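Local coordinates for myosin-I heavy chain (Dictyostelium discoideum, PDB 5EJY), which is an actin-based motor with ATPase activity involved in early phagocytosis and adhesion, the chain here being a MyTH4-FERM unit of its tail, at residues F289-N297 / K486-Y497; A430-I438 / M446-Q455. One frame throughout, in Å; residues are numbered along the deposited sequence.

In the fold
Both contacts use the third lobe of the FERM domain, and their centres lie about 13 Å apart. Contact 1 joins its C-terminal helix, 484-499, to the end of strand 285-291 in the ubiquitin-like first lobe and the chain that follows. Contact 2 lies within the sheet of the third lobe. The helix links the two. Tyr494 OH is 3.3 Å from Leu431 O, a probable hydrogen bond, and Tyr494 CD2 packs 3.4 Å from Tyr452 OH. Ser495 OG lies 3.6 Å from Tyr452 CD1. The chain after strand 285-291 also touches the turn between strands 426-432 and 435-440, with Phe294 O 3.6 Å from Val433 CG1.

Contact 1: residues F289-N297 / K486-Y497; sequences FKKKLFFDN and KLVSLIKEYSLY
Ser489 OG accepts a hydrogen bond from Lys292 NZ at 2.9 Å. The lysine chain is fully extended, which carries its amine to the helix. Asp257, on the same side as Lys292, is the charged partner of this amine. The next residue, Leu490, meets Leu293 CD2 with its CD2 at 3.7 Å, and the two side chains run past each other in opposite directions. Leu490 CD2 also rests on Lys292 CG. Glu493 adds its CB, 3.8 Å from Leu293 CD2. Tyr494 does two jobs. Its OH accepts the backbone N-H of Phe294 at 2.9 Å, with a nearly straight angle of 158°, and is also hydrogen-bonded to Ser410. Over one face of its ring sits Leu293 CD2, a CH-pi contact 4.2 Å from the centroid. In Tyr497, CG anti to the backbone N (chi1 175°) swings the ring out from the helix over Phe295. This is an offset stack, centroids 4.1 Å apart and planes within 8°. Leu293 CB lies over the rim of the opposite face of Phe295. Tyr497 OH donates to Asp296 OD1 at 2.8 Å, from the anti side and tilted out of the carboxylate plane. Replacing Tyr497 with alanine would probably leave one face of Phe295 without its stacking partner and Asp296 without this donor. The helix belongs to the third lobe and presents this face to the first. Its Leu487, Leu490, Ile491 and Tyr494 pack on strand 426-432, while the backbone of Lys290 bonds to Thr246 and those of Lys292 and Leu293 to Gly244.

Contact 2: residues A430-I438 / M446-Q455; sequences ALNVNGINI and MLESVKYSNQ
Tyr452 and Ile436 form the tight part of this contact. Ile436 CG1 presses on Tyr452 CE1 at 3.5 Å, and the backbone N of Ile436 lies over a face of the ring. Tyr452 OH donates to Asn432 O at 2.8 Å. That oxygen, at the ring edge, also takes the N-H of Gly435, from the opposite face of its carbonyl plane. Gly435 CA comes within 3.4 Å of Tyr452 CE2. A side chain at Gly435 would run into Ser449 OG, and its backbone angles alone call for glycine. Ile436 and Val450 exchange two backbone hydrogen bonds, their CB atoms 3.9 Å apart. Ile438 continues this face, with CD1 4.0 Å from Val450 CG2. Leu447 and Glu448 both face Ile438, a classic beta bulge. Leu447 N bonds to Ile438 O at 2.7 Å and 169°, and Ile438 N to Glu448 O at 2.9 Å. The other face is looser. Exposed Ser449 OG makes at most a weak bond to Asn437 OD1, and a water bridges it to Asn434 O. Asn437 ND2 instead donates to Ala430 O at 2.9 Å. Met446, also exposed, lays SD against Asn437 CB. The core is the edge hairpin 435-440 with 445-450, its preceding turn Asn432-Gly435 held by Tyr452 from the 3-10 segment beyond. This is consistent with the PH/PTB-like third lobe of FERM domains.

Contact 1: residues F289-N297 / K486-Y497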
# COMPACT_ATOMS: atom_id res chain seq x y z
N PHE A 289 -9.58 0.55 4.68
CA PHE A 289 -10.15 1.60 3.84
C PHE A 289 -10.82 2.64 4.75
O PHE A 289 -11.87 2.36 5.33
CB PHE A 289 -11.17 0.94 2.90
CG PHE A 289 -11.76 1.85 1.83
CD1 PHE A 289 -10.95 2.65 1.04
CD2 PHE A 289 -13.12 1.83 1.59
CE1 PHE A 289 -11.51 3.45 0.03
CE2 PHE A 289 -13.69 2.62 0.57
CZ PHE A 289 -12.88 3.42 -0.21
N LYS A 290 -10.21 3.82 4.90
CA LYS A 290 -10.67 4.82 5.87
C LYS A 290 -10.78 6.18 5.22
O LYS A 290 -10.14 6.44 4.21
CB LYS A 290 -9.63 5.00 7.00
CG LYS A 290 -9.41 3.84 7.92
CD LYS A 290 -8.51 4.32 9.06
CE LYS A 290 -8.84 5.78 9.41
NZ LYS A 290 -8.00 6.39 10.50
N LYS A 291 -11.49 7.10 5.88
CA LYS A 291 -11.59 8.45 5.36
C LYS A 291 -10.45 9.30 5.88
O LYS A 291 -10.31 9.49 7.09
CB LYS A 291 -12.93 9.11 5.71
CG LYS A 291 -13.11 10.45 5.01
CD LYS A 291 -14.54 10.97 5.12
CE LYS A 291 -14.69 12.28 4.37
NZ LYS A 291 -16.12 12.68 4.25
N LYS A 292 -9.65 9.82 4.95
CA LYS A 292 -8.46 10.58 5.32
C LYS A 292 -8.71 12.09 5.26
O LYS A 292 -8.27 12.85 6.14
CB LYS A 292 -7.31 10.24 4.35
CG LYS A 292 -5.99 10.99 4.62
CD LYS A 292 -4.90 10.50 3.65
CE LYS A 292 -3.58 11.26 3.83
NZ LYS A 292 -2.59 10.74 2.83
N LEU A 293 -9.39 12.52 4.21
CA LEU A 293 -9.51 13.95 3.90
C LEU A 293 -10.96 14.39 3.96
O LEU A 293 -11.85 13.69 3.47
CB LEU A 293 -8.92 14.23 2.52
CG LEU A 293 -7.40 14.02 2.41
CD1 LEU A 293 -6.97 13.76 0.99
CD2 LEU A 293 -6.67 15.23 2.99
N PHE A 294 -11.20 15.55 4.56
CA PHE A 294 -12.56 16.04 4.73
C PHE A 294 -12.79 17.33 3.95
O PHE A 294 -12.58 18.42 4.47
CB PHE A 294 -12.88 16.21 6.21
CG PHE A 294 -12.85 14.92 6.97
CD1 PHE A 294 -11.65 14.36 7.37
CD2 PHE A 294 -14.02 14.23 7.22
CE1 PHE A 294 -11.62 13.16 8.05
CE2 PHE A 294 -14.01 13.03 7.89
CZ PHE A 294 -12.82 12.49 8.31
N PHE A 295 -13.22 17.19 2.70
CA PHE A 295 -13.41 18.32 1.81
C PHE A 295 -14.87 18.76 1.78
O PHE A 295 -15.78 17.93 1.82
CB PHE A 295 -12.95 17.97 0.40
CG PHE A 295 -11.47 17.71 0.28
CD1 PHE A 295 -10.57 18.35 1.11
CD2 PHE A 295 -10.98 16.84 -0.69
CE1 PHE A 295 -9.21 18.13 0.99
CE2 PHE A 295 -9.62 16.62 -0.80
CZ PHE A 295 -8.73 17.26 0.03
N ASP A 296 -15.09 20.07 1.74
CA ASP A 296 -16.44 20.59 1.63
C ASP A 296 -16.82 20.72 0.16
O ASP A 296 -17.08 21.82 -0.33
CB ASP A 296 -16.59 21.92 2.39
CG ASP A 296 -15.52 22.94 2.04
OD1 ASP A 296 -14.51 22.60 1.39
OD2 ASP A 296 -15.70 24.12 2.43
N ASN A 297 -16.86 19.58 -0.52
CA ASN A 297 -17.01 19.55 -1.98
C ASN A 297 -18.26 18.82 -2.47
O ASN A 297 -18.35 18.46 -3.65
CB ASN A 297 -15.76 18.92 -2.61
CG ASN A 297 -15.57 17.48 -2.18
OD1 ASN A 297 -16.41 16.91 -1.49
ND2 ASN A 297 -14.45 16.88 -2.58
N LYS A 486 1.63 10.85 7.08
CA LYS A 486 0.22 11.23 7.15
C LYS A 486 0.09 12.73 7.42
O LYS A 486 -0.66 13.42 6.73
CB LYS A 486 -0.52 10.44 8.24
CG LYS A 486 -2.01 10.74 8.30
CD LYS A 486 -2.71 9.99 9.44
CE LYS A 486 -4.22 10.32 9.47
NZ LYS A 486 -4.99 9.66 10.58
N LEU A 487 0.83 13.21 8.41
CA LEU A 487 0.75 14.63 8.76
C LEU A 487 1.21 15.53 7.61
O LEU A 487 0.53 16.48 7.24
CB LEU A 487 1.55 14.91 10.03
CG LEU A 487 1.49 16.35 10.55
CD1 LEU A 487 0.03 16.81 10.65
CD2 LEU A 487 2.18 16.44 11.90
N VAL A 488 2.37 15.22 7.03
CA VAL A 488 2.88 15.99 5.89
C VAL A 488 1.89 15.99 4.72
O VAL A 488 1.58 17.04 4.15
CB VAL A 488 4.24 15.44 5.39
CG1 VAL A 488 4.63 16.07 4.03
CG2 VAL A 488 5.34 15.68 6.43
N SER A 489 1.38 14.81 4.35
CA SER A 489 0.48 14.74 3.20
C SER A 489 -0.86 15.43 3.48
O SER A 489 -1.45 16.01 2.58
CB SER A 489 0.27 13.29 2.73
OG SER A 489 -0.42 12.53 3.70
N LEU A 490 -1.33 15.39 4.72
CA LEU A 490 -2.56 16.10 5.05
C LEU A 490 -2.36 17.60 4.86
O LEU A 490 -3.20 18.28 4.29
CB LEU A 490 -2.97 15.83 6.50
CG LEU A 490 -3.57 14.46 6.81
CD1 LEU A 490 -3.76 14.30 8.32
CD2 LEU A 490 -4.89 14.29 6.06
N ILE A 491 -1.23 18.11 5.33
CA ILE A 491 -0.98 19.54 5.19
C ILE A 491 -0.94 19.90 3.70
O ILE A 491 -1.59 20.86 3.27
CB ILE A 491 0.30 19.98 5.90
CG1 ILE A 491 0.12 19.78 7.41
CG2 ILE A 491 0.61 21.45 5.57
CD1 ILE A 491 1.38 20.08 8.25
N LYS A 492 -0.20 19.12 2.92
CA LYS A 492 -0.09 19.38 1.49
C LYS A 492 -1.43 19.25 0.75
O LYS A 492 -1.74 20.06 -0.12
CB LYS A 492 0.97 18.48 0.86
CG LYS A 492 2.38 18.79 1.38
CD LYS A 492 3.43 17.95 0.68
CE LYS A 492 4.80 18.62 0.72
NZ LYS A 492 5.34 18.70 2.10
N GLU A 493 -2.21 18.22 1.08
CA GLU A 493 -3.49 18.00 0.40
C GLU A 493 -4.56 19.04 0.74
O GLU A 493 -5.31 19.48 -0.13
CB GLU A 493 -4.02 16.60 0.69
CG GLU A 493 -3.13 15.49 0.17
CD GLU A 493 -3.34 15.21 -1.31
OE1 GLU A 493 -3.93 16.07 -2.00
OE2 GLU A 493 -2.93 14.12 -1.77
N TYR A 494 -4.67 19.42 2.01
CA TYR A 494 -5.61 20.49 2.35
C TYR A 494 -5.18 21.79 1.69
O TYR A 494 -6.01 22.53 1.16
CB TYR A 494 -5.75 20.68 3.86
CG TYR A 494 -6.70 19.69 4.49
CD1 TYR A 494 -8.06 19.71 4.18
CD2 TYR A 494 -6.25 18.73 5.38
CE1 TYR A 494 -8.94 18.80 4.75
CE2 TYR A 494 -7.11 17.82 5.95
CZ TYR A 494 -8.46 17.85 5.63
OH TYR A 494 -9.29 16.95 6.22
N SER A 495 -3.87 22.06 1.69
CA SER A 495 -3.37 23.29 1.09
C SER A 495 -3.70 23.37 -0.40
O SER A 495 -4.17 24.40 -0.88
CB SER A 495 -1.87 23.44 1.33
OG SER A 495 -1.60 23.58 2.72
N LEU A 496 -3.46 22.27 -1.11
CA LEU A 496 -3.73 22.21 -2.54
C LEU A 496 -5.22 22.37 -2.82
O LEU A 496 -5.62 23.16 -3.68
CB LEU A 496 -3.23 20.88 -3.12
CG LEU A 496 -3.51 20.60 -4.60
CD1 LEU A 496 -2.73 21.57 -5.47
CD2 LEU A 496 -3.14 19.16 -4.94
N TYR A 497 -6.05 21.61 -2.10
CA TYR A 497 -7.49 21.74 -2.22
C TYR A 497 -7.91 23.20 -2.07
O TYR A 497 -8.62 23.73 -2.92
CB TYR A 497 -8.21 20.88 -1.19
CG TYR A 497 -9.71 21.06 -1.16
CD1 TYR A 497 -10.51 20.50 -2.15
CD2 TYR A 497 -10.32 21.79 -0.15
CE1 TYR A 497 -11.89 20.66 -2.12
CE2 TYR A 497 -11.69 21.95 -0.12
CZ TYR A 497 -12.47 21.39 -1.11
OH TYR A 497 -13.84 21.55 -1.07
O HOH W 1 -4.74 6.33 9.71

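Contact 2: residues A430-I438 / M446-Q455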
# COMPACT_ATOMS: atom_id res chain seq x y z
N ALA A 430 -5.97 18.25 14.69
CA ALA A 430 -7.19 17.97 13.96
C ALA A 430 -7.22 18.87 12.74
O ALA A 430 -7.40 20.09 12.87
CB ALA A 430 -8.40 18.22 14.86
N LEU A 431 -7.00 18.30 11.56
CA LEU A 431 -6.91 19.11 10.34
C LEU A 431 -8.21 19.06 9.52
O LEU A 431 -8.79 18.00 9.29
CB LEU A 431 -5.71 18.70 9.47
CG LEU A 431 -4.30 18.91 10.04
CD1 LEU A 431 -4.00 17.83 11.07
CD2 LEU A 431 -3.26 18.90 8.94
N ASN A 432 -8.66 20.24 9.09
CA ASN A 432 -9.83 20.34 8.22
C ASN A 432 -9.63 21.53 7.31
O ASN A 432 -8.55 22.12 7.29
CB ASN A 432 -11.12 20.43 9.04
CG ASN A 432 -11.11 21.59 10.03
OD1 ASN A 432 -10.46 22.60 9.79
ND2 ASN A 432 -11.84 21.45 11.12
N VAL A 433 -10.65 21.90 6.54
CA VAL A 433 -10.50 23.01 5.60
C VAL A 433 -10.29 24.35 6.32
O VAL A 433 -9.82 25.31 5.71
CB VAL A 433 -11.70 23.14 4.63
CG1 VAL A 433 -11.78 21.89 3.73
CG2 VAL A 433 -13.00 23.36 5.42
N ASN A 434 -10.61 24.40 7.61
CA ASN A 434 -10.47 25.64 8.39
C ASN A 434 -9.09 25.87 8.99
O ASN A 434 -8.83 26.95 9.52
CB ASN A 434 -11.50 25.67 9.51
CG ASN A 434 -12.90 25.72 8.99
OD1 ASN A 434 -13.15 26.32 7.95
ND2 ASN A 434 -13.82 25.07 9.69
N GLY A 435 -8.22 24.86 8.93
CA GLY A 435 -6.90 25.00 9.50
C GLY A 435 -6.35 23.78 10.21
O GLY A 435 -6.97 22.71 10.26
N ILE A 436 -5.14 23.94 10.75
CA ILE A 436 -4.50 22.92 11.55
C ILE A 436 -4.79 23.19 13.01
O ILE A 436 -4.20 24.09 13.62
CB ILE A 436 -2.98 22.92 11.33
CG1 ILE A 436 -2.67 22.75 9.84
CG2 ILE A 436 -2.33 21.81 12.15
CD1 ILE A 436 -1.24 23.04 9.46
N ASN A 437 -5.69 22.41 13.58
CA ASN A 437 -6.19 22.67 14.92
C ASN A 437 -5.50 21.87 16.01
O ASN A 437 -5.42 20.65 15.96
CB ASN A 437 -7.70 22.48 14.94
CG ASN A 437 -8.39 23.26 13.85
OD1 ASN A 437 -8.40 24.49 13.88
ND2 ASN A 437 -8.96 22.56 12.86
N ILE A 438 -4.99 22.58 17.01
CA ILE A 438 -4.40 21.94 18.16
C ILE A 438 -5.50 21.69 19.16
O ILE A 438 -6.18 22.62 19.62
CB ILE A 438 -3.29 22.82 18.80
CG1 ILE A 438 -2.18 23.09 17.77
CG2 ILE A 438 -2.73 22.14 20.03
CD1 ILE A 438 -1.18 24.21 18.17
N MET A 446 -10.39 22.70 21.84
CA MET A 446 -9.47 23.26 20.86
C MET A 446 -8.66 24.37 21.52
O MET A 446 -9.20 25.18 22.28
CB MET A 446 -10.24 23.86 19.69
CG MET A 446 -10.99 22.85 18.84
SD MET A 446 -9.84 21.81 17.89
CE MET A 446 -10.99 20.68 17.09
N LEU A 447 -7.37 24.41 21.22
CA LEU A 447 -6.47 25.37 21.86
C LEU A 447 -6.02 26.46 20.91
O LEU A 447 -5.81 27.61 21.32
CB LEU A 447 -5.25 24.66 22.44
CG LEU A 447 -5.53 23.63 23.54
CD1 LEU A 447 -4.22 23.04 24.01
CD2 LEU A 447 -6.30 24.27 24.70
N GLU A 448 -5.88 26.12 19.63
CA GLU A 448 -5.36 27.06 18.64
C GLU A 448 -5.67 26.57 17.25
O GLU A 448 -5.70 25.37 17.01
CB GLU A 448 -3.84 27.20 18.81
CG GLU A 448 -3.21 28.27 17.95
CD GLU A 448 -1.88 28.75 18.50
OE1 GLU A 448 -1.68 28.67 19.74
OE2 GLU A 448 -1.03 29.20 17.70
N SER A 449 -5.91 27.50 16.33
CA SER A 449 -6.11 27.16 14.92
C SER A 449 -4.95 27.68 14.10
O SER A 449 -4.84 28.88 13.84
CB SER A 449 -7.42 27.73 14.39
OG SER A 449 -7.52 27.53 12.98
N VAL A 450 -4.07 26.78 13.70
CA VAL A 450 -2.88 27.14 12.94
C VAL A 450 -3.21 27.24 11.46
O VAL A 450 -3.94 26.40 10.92
CB VAL A 450 -1.74 26.13 13.20
CG1 VAL A 450 -0.52 26.49 12.38
CG2 VAL A 450 -1.40 26.11 14.69
N LYS A 451 -2.69 28.27 10.80
CA LYS A 451 -3.07 28.57 9.42
C LYS A 451 -2.22 27.85 8.37
O LYS A 451 -0.99 27.86 8.44
CB LYS A 451 -2.96 30.08 9.16
CG LYS A 451 -3.84 30.96 10.04
CD LYS A 451 -3.46 32.42 9.83
CE LYS A 451 -4.00 33.31 10.94
NZ LYS A 451 -5.48 33.22 11.04
N TYR A 452 -2.88 27.27 7.36
CA TYR A 452 -2.16 26.72 6.21
C TYR A 452 -1.37 27.82 5.52
O TYR A 452 -0.30 27.58 4.96
CB TYR A 452 -3.13 26.07 5.21
CG TYR A 452 -3.84 24.85 5.75
CD1 TYR A 452 -3.15 23.67 5.99
CD2 TYR A 452 -5.20 24.88 6.01
CE1 TYR A 452 -3.81 22.54 6.49
CE2 TYR A 452 -5.86 23.76 6.50
CZ TYR A 452 -5.15 22.59 6.74
OH TYR A 452 -5.82 21.49 7.25
N SER A 453 -1.89 29.05 5.57
CA SER A 453 -1.25 30.16 4.88
C SER A 453 0.09 30.55 5.52
O SER A 453 0.89 31.26 4.91
CB SER A 453 -2.18 31.38 4.80
OG SER A 453 -2.49 31.85 6.09
N ASN A 454 0.33 30.09 6.74
CA ASN A 454 1.61 30.34 7.38
C ASN A 454 2.69 29.30 7.10
O ASN A 454 3.86 29.51 7.44
CB ASN A 454 1.43 30.57 8.87
CG ASN A 454 0.88 31.95 9.16
OD1 ASN A 454 1.08 32.87 8.37
ND2 ASN A 454 0.16 32.09 10.26
N GLN A 455 2.32 28.20 6.44
CA GLN A 455 3.29 27.14 6.17
C GLN A 455 4.07 27.35 4.88
O GLN A 455 3.55 27.89 3.90
CB GLN A 455 2.60 25.78 6.17
CG GLN A 455 1.66 25.59 7.34
CD GLN A 455 2.30 25.98 8.66
OE1 GLN A 455 3.48 25.70 8.89
NE2 GLN A 455 1.54 26.64 9.52
O HOH W 2 -6.77 28.65 10.61